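PDB 2GIY: envelope glycoprotein E from Human herpesvirus 1, which pairs with gI to bind the Fc part of host IgG and to direct virions to cell junctions for cell-to-cell spread. Local coordinates for residues Y71-P76 against S89-R94; M63-S68 against W159-I164. One frame throughout, in Å; residues are numbered along the deposited sequence.

Contact 1 (Y71-P76 against S89-R94); sequences YHPQLP and STWTSR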
# COMPACT_ATOMS: atom_id res chain seq x y z
N TYR A 71 -9.99 1.67 11.41
CA TYR A 71 -11.26 1.65 10.70
C TYR A 71 -12.49 1.78 11.59
O TYR A 71 -13.57 2.14 11.12
CB TYR A 71 -11.37 0.37 9.86
CG TYR A 71 -10.23 0.22 8.88
CD1 TYR A 71 -9.05 -0.42 9.26
CD2 TYR A 71 -10.31 0.75 7.60
CE1 TYR A 71 -7.98 -0.52 8.38
CE2 TYR A 71 -9.25 0.66 6.71
CZ TYR A 71 -8.09 0.02 7.11
OH TYR A 71 -7.02 -0.04 6.24
N HIS A 72 -12.33 1.49 12.88
CA HIS A 72 -13.43 1.61 13.84
C HIS A 72 -12.85 2.02 15.20
O HIS A 72 -12.89 1.26 16.17
CB HIS A 72 -14.21 0.29 13.96
CG HIS A 72 -13.34 -0.93 14.04
ND1 HIS A 72 -12.53 -1.20 15.12
CD2 HIS A 72 -13.17 -1.96 13.18
CE1 HIS A 72 -11.90 -2.34 14.93
NE2 HIS A 72 -12.27 -2.83 13.76
N PRO A 73 -12.32 3.25 15.27
CA PRO A 73 -11.70 3.85 16.46
C PRO A 73 -12.63 4.05 17.65
O PRO A 73 -12.19 4.48 18.72
CB PRO A 73 -11.16 5.18 15.92
CG PRO A 73 -12.15 5.54 14.87
CD PRO A 73 -12.36 4.22 14.16
N GLN A 74 -13.91 3.74 17.47
CA GLN A 74 -14.89 3.90 18.54
C GLN A 74 -15.25 2.58 19.23
O GLN A 74 -16.09 2.56 20.13
CB GLN A 74 -16.16 4.55 17.99
CG GLN A 74 -15.99 5.98 17.51
CD GLN A 74 -15.99 6.99 18.65
OE1 GLN A 74 -16.99 7.86 18.66
NE2 GLN A 74 -15.11 6.98 19.51
N LEU A 75 -14.63 1.48 18.81
CA LEU A 75 -14.91 0.20 19.46
C LEU A 75 -14.25 0.23 20.83
O LEU A 75 -13.20 0.85 20.99
CB LEU A 75 -14.34 -0.97 18.65
CG LEU A 75 -15.11 -1.39 17.39
CD1 LEU A 75 -14.55 -2.72 16.89
CD2 LEU A 75 -16.59 -1.54 17.70
N PRO A 76 -14.85 -0.43 21.82
CA PRO A 76 -14.30 -0.46 23.18
C PRO A 76 -12.82 -0.78 23.28
O PRO A 76 -12.07 -0.06 23.94
CB PRO A 76 -15.15 -1.53 23.87
CG PRO A 76 -16.48 -1.34 23.22
CD PRO A 76 -16.12 -1.19 21.75
N SER A 89 -4.44 3.70 18.48
CA SER A 89 -5.65 2.94 18.14
C SER A 89 -6.91 3.78 18.08
O SER A 89 -7.97 3.30 17.66
CB SER A 89 -5.86 1.83 19.16
OG SER A 89 -6.07 2.37 20.46
N THR A 90 -6.83 5.02 18.52
CA THR A 90 -7.99 5.90 18.51
C THR A 90 -7.49 7.33 18.62
O THR A 90 -6.31 7.56 18.90
CB THR A 90 -8.94 5.58 19.68
OG1 THR A 90 -10.20 6.23 19.48
CG2 THR A 90 -8.34 6.06 21.00
N TRP A 91 -8.37 8.29 18.40
CA TRP A 91 -7.96 9.68 18.50
C TRP A 91 -9.15 10.60 18.73
O TRP A 91 -10.30 10.21 18.57
CB TRP A 91 -7.21 10.09 17.23
CG TRP A 91 -8.01 9.90 15.97
CD1 TRP A 91 -8.83 10.80 15.37
CD2 TRP A 91 -8.09 8.70 15.18
NE1 TRP A 91 -9.43 10.25 14.26
CE2 TRP A 91 -8.99 8.96 14.12
CE3 TRP A 91 -7.49 7.44 15.27
CZ2 TRP A 91 -9.31 7.99 13.15
CZ3 TRP A 91 -7.81 6.48 14.30
CH2 TRP A 91 -8.71 6.76 13.26
N THR A 92 -8.84 11.82 19.14
CA THR A 92 -9.86 12.83 19.37
C THR A 92 -9.50 13.97 18.42
O THR A 92 -10.09 14.10 17.35
CB THR A 92 -9.85 13.31 20.84
OG1 THR A 92 -8.52 13.67 21.23
CG2 THR A 92 -10.36 12.20 21.76
N SER A 93 -8.51 14.77 18.81
CA SER A 93 -8.06 15.88 17.97
C SER A 93 -7.30 15.35 16.76
O SER A 93 -6.57 14.36 16.86
CB SER A 93 -7.13 16.80 18.77
OG SER A 93 -7.79 17.39 19.87
N ARG A 94 -7.48 16.01 15.62
CA ARG A 94 -6.77 15.65 14.40
C ARG A 94 -5.77 16.77 14.17
O ARG A 94 -6.14 17.94 14.15
CB ARG A 94 -7.74 15.53 13.22
CG ARG A 94 -8.69 14.36 13.33
CD ARG A 94 -9.70 14.32 12.19
NE ARG A 94 -10.60 15.48 12.23
CZ ARG A 94 -11.63 15.65 11.40
NH1 ARG A 94 -11.89 14.73 10.47
NH2 ARG A 94 -12.39 16.73 11.50
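Pro73 lies against the six-membered ring of Trp91 and is tied by its carbonyl to the hydroxyl of Thr90, so one residue of the first loop carries nearly all of the contact. In the packed part, CB of Pro73 stands over the indole face in a CH-pi contact, 4.1 Å from the centroid of the six-membered ring and 20° off its normal. The approach is displaced toward the rim, with Pro73 CB 3.9 Å from Trp91 CZ3 and Pro73 CG 4.0 Å from Trp91 CH2. A rigid proline suits this place because its ring offers a compact apolar patch to a broad aromatic surface. Beside it, Thr90 OG1 donates a hydrogen bond of 2.8 Å to Pro73 O, reaching the oxygen from 22° off the carbonyl plane. Thr90 can do this because its OG1 is swung opposite its own backbone N (chi1 -167°). The packing leaves Ser89 O buried without a polar partner, 4.0 Å from Pro73 CA.

The outer side is looser. Gln74, in the type I turn from His72 to Leu75, is exposed, as are Thr92 and Ser93 farther along the second loop; that turn is closed by a 3.2 Å bond from Leu75 N to His72 O.

Both segments are loops of the C-terminal domain of the gE ectodomain. Helix 76-79 meets the contact through Leu79, which Thr90 touches, and Cys78, whose carbonyl binds Ser89 OG, while Trp91 also rests on Leu52 of strand 45-54.

Contact 2 (M63-S68 against W159-I164); sequences MRIYES and WGHITI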
# COMPACT_ATOMS: atom_id res chain seq x y z
N MET A 63 6.12 1.60 19.95
CA MET A 63 4.75 2.04 19.76
C MET A 63 4.05 0.94 18.98
O MET A 63 4.66 0.32 18.12
CB MET A 63 4.70 3.35 18.98
CG MET A 63 5.16 4.57 19.77
SD MET A 63 4.09 4.86 21.20
CE MET A 63 2.57 5.26 20.38
N ARG A 64 2.78 0.71 19.28
CA ARG A 64 2.03 -0.31 18.57
C ARG A 64 0.81 0.30 17.90
O ARG A 64 -0.01 0.94 18.56
CB ARG A 64 1.62 -1.42 19.54
CG ARG A 64 2.82 -2.04 20.22
CD ARG A 64 2.51 -3.39 20.83
NE ARG A 64 3.70 -3.96 21.45
CZ ARG A 64 3.79 -5.21 21.89
NH1 ARG A 64 2.76 -6.03 21.78
NH2 ARG A 64 4.92 -5.64 22.44
N ILE A 65 0.72 0.12 16.59
CA ILE A 65 -0.39 0.64 15.81
C ILE A 65 -1.42 -0.47 15.60
O ILE A 65 -1.10 -1.50 15.01
CB ILE A 65 0.10 1.16 14.42
CG1 ILE A 65 1.11 2.30 14.62
CG2 ILE A 65 -1.08 1.64 13.58
CD1 ILE A 65 1.86 2.70 13.35
N TYR A 66 -2.63 -0.27 16.11
CA TYR A 66 -3.70 -1.25 15.96
C TYR A 66 -4.39 -0.97 14.62
O TYR A 66 -5.34 -0.21 14.56
CB TYR A 66 -4.72 -1.12 17.10
CG TYR A 66 -4.24 -1.56 18.48
CD1 TYR A 66 -2.92 -1.94 18.72
CD2 TYR A 66 -5.13 -1.58 19.56
CE1 TYR A 66 -2.49 -2.33 20.00
CE2 TYR A 66 -4.72 -1.97 20.83
CZ TYR A 66 -3.41 -2.34 21.05
OH TYR A 66 -3.02 -2.72 22.32
N GLU A 67 -3.91 -1.60 13.55
CA GLU A 67 -4.47 -1.36 12.22
C GLU A 67 -5.98 -1.49 12.09
O GLU A 67 -6.63 -0.61 11.52
CB GLU A 67 -3.78 -2.27 11.19
CG GLU A 67 -4.34 -2.10 9.78
CD GLU A 67 -3.51 -2.82 8.74
OE1 GLU A 67 -3.09 -3.97 9.00
OE2 GLU A 67 -3.28 -2.25 7.65
N SER A 68 -6.56 -2.58 12.60
CA SER A 68 -8.00 -2.78 12.50
C SER A 68 -8.76 -1.66 13.19
O SER A 68 -9.85 -1.28 12.76
CB SER A 68 -8.40 -4.12 13.11
OG SER A 68 -8.12 -4.15 14.50
N TRP A 159 -3.45 4.39 4.23
CA TRP A 159 -2.86 5.01 5.41
C TRP A 159 -1.39 4.63 5.51
O TRP A 159 -0.94 3.64 4.91
CB TRP A 159 -3.59 4.60 6.70
CG TRP A 159 -3.33 3.20 7.17
CD1 TRP A 159 -3.98 2.06 6.77
CD2 TRP A 159 -2.33 2.78 8.11
NE1 TRP A 159 -3.45 0.96 7.41
CE2 TRP A 159 -2.44 1.37 8.24
CE3 TRP A 159 -1.36 3.45 8.87
CZ2 TRP A 159 -1.61 0.63 9.09
CZ3 TRP A 159 -0.54 2.71 9.71
CH2 TRP A 159 -0.67 1.32 9.82
N GLY A 160 -0.64 5.43 6.26
CA GLY A 160 0.77 5.16 6.44
C GLY A 160 1.22 5.80 7.73
O GLY A 160 0.52 6.65 8.29
N HIS A 161 2.39 5.40 8.22
CA HIS A 161 2.91 5.99 9.44
C HIS A 161 4.35 6.45 9.27
O HIS A 161 5.11 5.91 8.46
CB HIS A 161 2.83 4.99 10.60
CG HIS A 161 3.68 3.77 10.42
ND1 HIS A 161 3.34 2.74 9.56
CD2 HIS A 161 4.87 3.41 10.97
CE1 HIS A 161 4.27 1.80 9.60
NE2 HIS A 161 5.21 2.19 10.45
N ILE A 162 4.71 7.48 10.03
CA ILE A 162 6.05 8.04 10.02
C ILE A 162 6.43 8.42 11.44
O ILE A 162 5.73 9.21 12.07
CB ILE A 162 6.14 9.34 9.19
CG1 ILE A 162 5.53 9.16 7.80
CG2 ILE A 162 7.61 9.76 9.06
CD1 ILE A 162 5.49 10.45 7.01
N THR A 163 7.51 7.84 11.95
CA THR A 163 7.97 8.22 13.27
C THR A 163 8.92 9.37 13.01
O THR A 163 9.98 9.21 12.39
CB THR A 163 8.73 7.07 13.98
OG1 THR A 163 7.81 6.01 14.29
CG2 THR A 163 9.33 7.58 15.29
N ILE A 164 8.52 10.55 13.46
CA ILE A 164 9.30 11.76 13.27
C ILE A 164 9.84 12.19 14.61
O ILE A 164 9.08 12.59 15.49
CB ILE A 164 8.41 12.88 12.70
CG1 ILE A 164 7.75 12.40 11.41
CG2 ILE A 164 9.25 14.14 12.45
CD1 ILE A 164 6.77 13.40 10.80
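Ile65 and Glu67 reach from residues 63-68 to Trp159 and His161 on strand 155-165, joining two sheets of this Ig V-type domain face to face. The two strands are layered rather than hydrogen-bonded to each other, with Ile65 CA and His161 CA 8.9 Å apart, and side chains fill the interval. Met63 and Ile65 make their backbone bonds with strand 173-176 instead, in the small parallel sheet.

Ile65 is the apolar centre, and its branching lets it serve two aromatic partners. CD1 sits over one face of the His161 imidazole, 4.0 Å from the ring centroid and 26° off its normal, coming as close as 3.6 Å to His161 CG. The other branch, CG2, meets the far end of the indole at Trp159 CH2, 3.8 Å away. Leu145 of strand 144-152 also packs on Ile65.

Past Tyr66, which centres an inverse gamma turn, the chain turns away from the strand and presents Glu67. Its side chain is extended, with CG opposite the backbone N, a shape that carries the carboxylate to the NE1-CZ2 edge of the Trp159 indole, its plane 78° from that of the ring. The carboxylate has two partners: OE1 forms a salt bridge with Arg14 of the second subunit, and OE2 accepts from the indole. The buried acid thus links this contact to the dimer interface, and the arginine probably helps to stabilise its negative charge. Trp159 NE1 donates to Glu67 OE2 over 3.2 Å, a bent bond with an N-H...O angle of 146° that meets the oxygen on its anti side.

How the contacts relate
After the strands up to 45-54, the chain enters strand 63-66, one side of contact 2, and turns into helix 67-71, whose end leads straight into contact 1. That contact closes a short loop of 12 residues, holding most of helix 76-79 and strand 87-88. Contact 2 closes only at strand 155-165, after 90 intervening residues, so the smaller loop lies wholly within the larger. Their centres lie about 13 Å apart, yet they touch: Ser89 CB packs on Tyr66 CD2 at 3.5 Å, and Tyr71 OH lies 3.7 Å from Trp159 CD1. Contact 2 joins the small parallel sheet to the large mixed one, while contact 1 ties the loop after helix 67-71 to that after strand 87-88.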